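Local coordinates for protein saframycin Mx1 synthetase B (PDB 3LNV) that is named as a fatty acid AMP ligase and belongs to the ANL superfamily of AMP-binding enzymes, at residues P325-A330 against L438-L443. Numbering follows the deposited sequence.
Sequences PCYGLA and LRTGDL. With 1ZZ (5'-O-[(S)-(dodecanoyloxy)(hydroxy)phosphoryl]adenosine), chain B.
Tyr327 and Asp442 meet in the pocket that holds 1ZZ in an AMP-binding enzyme of the ANL superfamily, where strand 323-328 faces the corner at Gly441 between strands 438-440 and 442-447. With CG anti to the backbone N (chi1 161°), the Tyr327 ring extends from its strand, and Tyr327 OH donates to Asp442 OD2 over 2.8 Å. The carboxylate oxygen lies in the plane of the ring, at its edge, and accepts through the lone pair directed away from OD1; the two planes stand 75° apart. Tyrosine suits this place because its long flat side chain passes the purine, with Tyr327 CD1 3.7 Å from C19 of 1ZZ, and still ends in a donor. Aspartate, short and forked, turns both oxygens to use: Asp442 OD1 accepts from 1ZZ O7 at 3.0 Å, and this bond with the one from Tyr327 OH fixes the carboxylate's rotation. Thr440 serves two roles. Its OG1 accepts from Asp442 N in an ST turn and bonds to Ile402 O, whereas Thr440 CG2 lies 3.4 Å from Tyr327 OH. Beside it, Leu329 and Leu438 reach tip to tip, branched apolar ends bringing their CD2 atoms within 4.2 Å. Gly328 leaves room for the acyl chain, and just beyond, Ala330 N hydrogen-bonds to phosphate oxygen O3 of 1ZZ over 3.3 Å, nearly straight at 175°.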
ATOM      1  N   PRO A 325     -12.488   8.219  -2.205  1.00 17.32           N
ATOM      2  CA  PRO A 325     -11.527   8.301  -1.094  1.00 14.83           C
ATOM      3  C   PRO A 325     -11.857   7.288  -0.013  1.00 15.79           C
ATOM      4  O   PRO A 325     -13.035   6.982   0.223  1.00 14.62           O
ATOM      5  CB  PRO A 325     -11.738   9.728  -0.554  1.00 18.42           C
ATOM      6  CG  PRO A 325     -12.269  10.496  -1.744  1.00 17.41           C
ATOM      7  CD  PRO A 325     -13.192   9.495  -2.421  1.00 15.95           C
ATOM      8  N   CYS A 326     -10.821   6.786   0.657  1.00 15.01           N
ATOM      9  CA  CYS A 326     -11.002   5.820   1.720  1.00 15.36           C
ATOM     10  C   CYS A 326      -9.792   5.799   2.658  1.00 14.00           C
ATOM     11  O   CYS A 326      -8.694   6.210   2.290  1.00 14.10           O
ATOM     12  CB  CYS A 326     -11.295   4.422   1.144  1.00 14.68           C
ATOM     13  SG  CYS A 326     -10.052   3.814  -0.038  1.00 16.17           S
ATOM     14  N   TYR A 327     -10.028   5.361   3.881  1.00 13.36           N
ATOM     15  CA  TYR A 327      -9.018   5.416   4.920  1.00 15.24           C
ATOM     16  C   TYR A 327      -8.957   4.062   5.602  1.00 14.54           C
ATOM     17  O   TYR A 327      -9.986   3.402   5.797  1.00 13.78           O
ATOM     18  CB  TYR A 327      -9.342   6.521   5.943  1.00 14.26           C
ATOM     19  CG  TYR A 327      -8.626   6.369   7.277  1.00 15.36           C
ATOM     20  CD1 TYR A 327      -7.340   6.878   7.461  1.00 13.41           C
ATOM     21  CD2 TYR A 327      -9.232   5.707   8.345  1.00 13.51           C
ATOM     22  CE1 TYR A 327      -6.677   6.746   8.677  1.00 15.96           C
ATOM     23  CE2 TYR A 327      -8.562   5.541   9.564  1.00 14.72           C
ATOM     24  CZ  TYR A 327      -7.301   6.076   9.725  1.00 17.65           C
ATOM     25  OH  TYR A 327      -6.664   5.922  10.932  1.00 15.89           O
ATOM     26  N   GLY A 328      -7.741   3.652   5.948  1.00 16.22           N
ATOM     27  CA  GLY A 328      -7.524   2.439   6.729  1.00 14.87           C
ATOM     28  C   GLY A 328      -6.054   2.238   7.048  1.00 14.80           C
ATOM     29  O   GLY A 328      -5.205   3.041   6.666  1.00 14.44           O
ATOM     30  N   LEU A 329      -5.753   1.161   7.755  1.00 13.08           N
ATOM     31  CA  LEU A 329      -4.382   0.869   8.132  1.00 15.97           C
ATOM     32  C   LEU A 329      -4.267  -0.612   8.471  1.00 14.57           C
ATOM     33  O   LEU A 329      -5.260  -1.274   8.799  1.00 13.98           O
ATOM     34  CB  LEU A 329      -3.946   1.740   9.313  1.00 14.67           C
ATOM     35  CG  LEU A 329      -4.571   1.459  10.690  1.00 14.47           C
ATOM     36  CD1 LEU A 329      -3.760   2.115  11.775  1.00 13.99           C
ATOM     37  CD2 LEU A 329      -6.061   1.904  10.772  1.00 14.44           C
ATOM     38  N   ALA A 330      -3.059  -1.132   8.389  1.00 13.42           N
ATOM     39  CA  ALA A 330      -2.821  -2.550   8.631  1.00 14.07           C
ATOM     40  C   ALA A 330      -3.334  -3.066   9.995  1.00 13.53           C
ATOM     41  O   ALA A 330      -3.832  -4.182  10.071  1.00 12.67           O
ATOM     42  CB  ALA A 330      -1.333  -2.856   8.453  1.00 15.15           C
ATOM     43  N   LEU A 438      -8.299   0.254  18.982  1.00 17.05           N
ATOM     44  CA  LEU A 438      -7.032   0.537  18.318  1.00 18.47           C
ATOM     45  C   LEU A 438      -6.799   2.042  18.253  1.00 17.86           C
ATOM     46  O   LEU A 438      -7.660   2.790  17.800  1.00 14.40           O
ATOM     47  CB  LEU A 438      -7.049  -0.012  16.892  1.00 16.75           C
ATOM     48  CG  LEU A 438      -5.957   0.447  15.934  1.00 14.85           C
ATOM     49  CD1 LEU A 438      -4.588  -0.155  16.266  1.00 15.05           C
ATOM     50  CD2 LEU A 438      -6.391   0.061  14.529  1.00 13.83           C
ATOM     51  N   ARG A 439      -5.624   2.475  18.706  1.00 16.25           N
ATOM     52  CA  ARG A 439      -5.200   3.862  18.572  1.00 15.58           C
ATOM     53  C   ARG A 439      -4.329   3.963  17.318  1.00 15.04           C
ATOM     54  O   ARG A 439      -3.302   3.334  17.232  1.00 15.74           O
ATOM     55  CB  ARG A 439      -4.421   4.304  19.837  1.00 14.57           C
ATOM     56  CG  ARG A 439      -5.156   4.080  21.151  1.00 15.64           C
ATOM     57  CD  ARG A 439      -4.326   4.633  22.353  1.00 18.06           C
ATOM     58  NE  ARG A 439      -4.054   6.054  22.167  1.00 17.05           N
ATOM     59  CZ  ARG A 439      -3.588   6.877  23.106  1.00 22.73           C
ATOM     60  NH1 ARG A 439      -3.291   6.437  24.338  1.00 19.83           N
ATOM     61  NH2 ARG A 439      -3.404   8.148  22.802  1.00 19.19           N
ATOM     62  N   THR A 440      -4.764   4.734  16.333  1.00 16.08           N
ATOM     63  CA  THR A 440      -4.166   4.690  14.992  1.00 16.90           C
ATOM     64  C   THR A 440      -2.883   5.481  14.809  1.00 16.77           C
ATOM     65  O   THR A 440      -2.078   5.160  13.919  1.00 15.72           O
ATOM     66  CB  THR A 440      -5.146   5.208  13.954  1.00 15.75           C
ATOM     67  OG1 THR A 440      -5.417   6.587  14.209  1.00 15.12           O
ATOM     68  CG2 THR A 440      -6.444   4.406  14.015  1.00 14.78           C
ATOM     69  N   GLY A 441      -2.698   6.497  15.654  1.00 16.32           N
ATOM     70  CA  GLY A 441      -1.586   7.432  15.534  1.00 17.16           C
ATOM     71  C   GLY A 441      -1.981   8.617  14.663  1.00 16.32           C
ATOM     72  O   GLY A 441      -1.233   9.584  14.503  1.00 17.91           O
ATOM     73  N   ASP A 442      -3.173   8.521  14.098  1.00 14.18           N
ATOM     74  CA  ASP A 442      -3.665   9.476  13.112  1.00 17.31           C
ATOM     75  C   ASP A 442      -4.559  10.528  13.760  1.00 16.66           C
ATOM     76  O   ASP A 442      -5.308  10.227  14.701  1.00 15.02           O
ATOM     77  CB  ASP A 442      -4.453   8.722  12.010  1.00 16.52           C
ATOM     78  CG  ASP A 442      -3.555   7.800  11.172  1.00 17.14           C
ATOM     79  OD1 ASP A 442      -2.380   8.179  10.922  1.00 16.09           O
ATOM     80  OD2 ASP A 442      -4.025   6.709  10.753  1.00 15.28           O
ATOM     81  N   LEU A 443      -4.514  11.748  13.230  1.00 18.12           N
ATOM     82  CA  LEU A 443      -5.364  12.818  13.728  1.00 17.98           C
ATOM     83  C   LEU A 443      -6.440  13.129  12.700  1.00 15.80           C
ATOM     84  O   LEU A 443      -6.188  13.100  11.504  1.00 15.96           O
ATOM     85  CB  LEU A 443      -4.543  14.097  14.018  1.00 18.51           C
ATOM     86  CG  LEU A 443      -3.507  14.052  15.144  1.00 19.31           C
ATOM     87  CD1 LEU A 443      -2.539  15.245  15.120  1.00 17.43           C
ATOM     88  CD2 LEU A 443      -4.193  13.940  16.507  1.00 18.77           C
TER
HETATM   89  P   1ZZ B 589      -0.532   1.273   6.157  1.00 26.59           P
HETATM   90  C1  1ZZ B 589     -11.007  -3.128  -3.186  1.00 21.47           C
HETATM   91  N1  1ZZ B 589      -3.487   6.892   5.476  1.00 16.16           N
HETATM   92  O1  1ZZ B 589      -2.206   2.774   3.898  1.00 25.45           O
HETATM   93  C2  1ZZ B 589     -10.222  -1.878  -2.799  1.00 20.13           C
HETATM   94  N2  1ZZ B 589      -5.304   6.362   4.342  1.00 15.58           N
HETATM   95  O2  1ZZ B 589      -1.892   0.853   5.268  1.00 23.37           O
HETATM   96  C3  1ZZ B 589      -9.876  -1.922  -1.316  1.00 19.85           C
HETATM   97  N3  1ZZ B 589      -3.845   9.418   5.425  1.00 16.56           N
HETATM   98  O3  1ZZ B 589      -0.593   0.762   7.439  1.00 22.89           O
HETATM   99  C4  1ZZ B 589      -8.600  -1.237  -0.871  1.00 17.84           C
HETATM  100  N4  1ZZ B 589      -5.854  10.051   4.314  1.00 16.75           N
HETATM  101  O4  1ZZ B 589       0.722   0.742   5.402  1.00 27.66           O
HETATM  102  C5  1ZZ B 589      -9.177  -0.464   0.362  1.00 22.10           C
HETATM  103  N5  1ZZ B 589      -7.256   8.544   3.326  1.00 16.55           N
HETATM  104  O5  1ZZ B 589      -0.565   2.879   6.380  1.00 18.71           O
HETATM  105  C6  1ZZ B 589      -8.431   0.849   0.754  1.00 17.29           C
HETATM  106  O6  1ZZ B 589      -1.473   5.579   6.059  1.00 19.19           O
HETATM  107  C7  1ZZ B 589      -8.514   1.505   2.137  1.00 20.34           C
HETATM  108  O7  1ZZ B 589      -1.575   7.600   8.138  1.00 16.76           O
HETATM  109  C8  1ZZ B 589      -7.299   1.591   3.113  1.00 19.59           C
HETATM  110  O8  1ZZ B 589      -2.436   5.416   9.392  1.00 14.96           O
HETATM  111  C9  1ZZ B 589      -6.024   2.190   2.548  1.00 22.48           C
HETATM  112  C10 1ZZ B 589      -4.981   2.596   3.640  1.00 17.62           C
HETATM  113  C11 1ZZ B 589      -4.137   1.395   4.129  1.00 22.09           C
HETATM  114  C12 1ZZ B 589      -2.774   1.832   4.714  1.00 22.60           C
HETATM  115  C13 1ZZ B 589      -1.660   3.527   6.992  1.00 21.16           C
HETATM  116  C14 1ZZ B 589      -1.519   4.920   7.159  1.00 20.33           C
HETATM  117  C15 1ZZ B 589      -2.512   5.697   8.111  1.00 15.90           C
HETATM  118  C16 1ZZ B 589      -2.386   6.970   7.730  1.00 17.92           C
HETATM  119  C17 1ZZ B 589      -2.353   6.744   6.279  1.00 17.22           C
HETATM  120  C18 1ZZ B 589      -4.342   5.875   4.962  1.00 16.98           C
HETATM  121  C19 1ZZ B 589      -5.223   7.794   4.515  1.00 15.28           C
HETATM  122  C20 1ZZ B 589      -4.167   8.078   5.162  1.00 16.71           C
HETATM  123  C21 1ZZ B 589      -4.623  10.375   4.991  1.00 16.88           C
HETATM  124  C22 1ZZ B 589      -6.094   8.904   4.012  1.00 16.34           C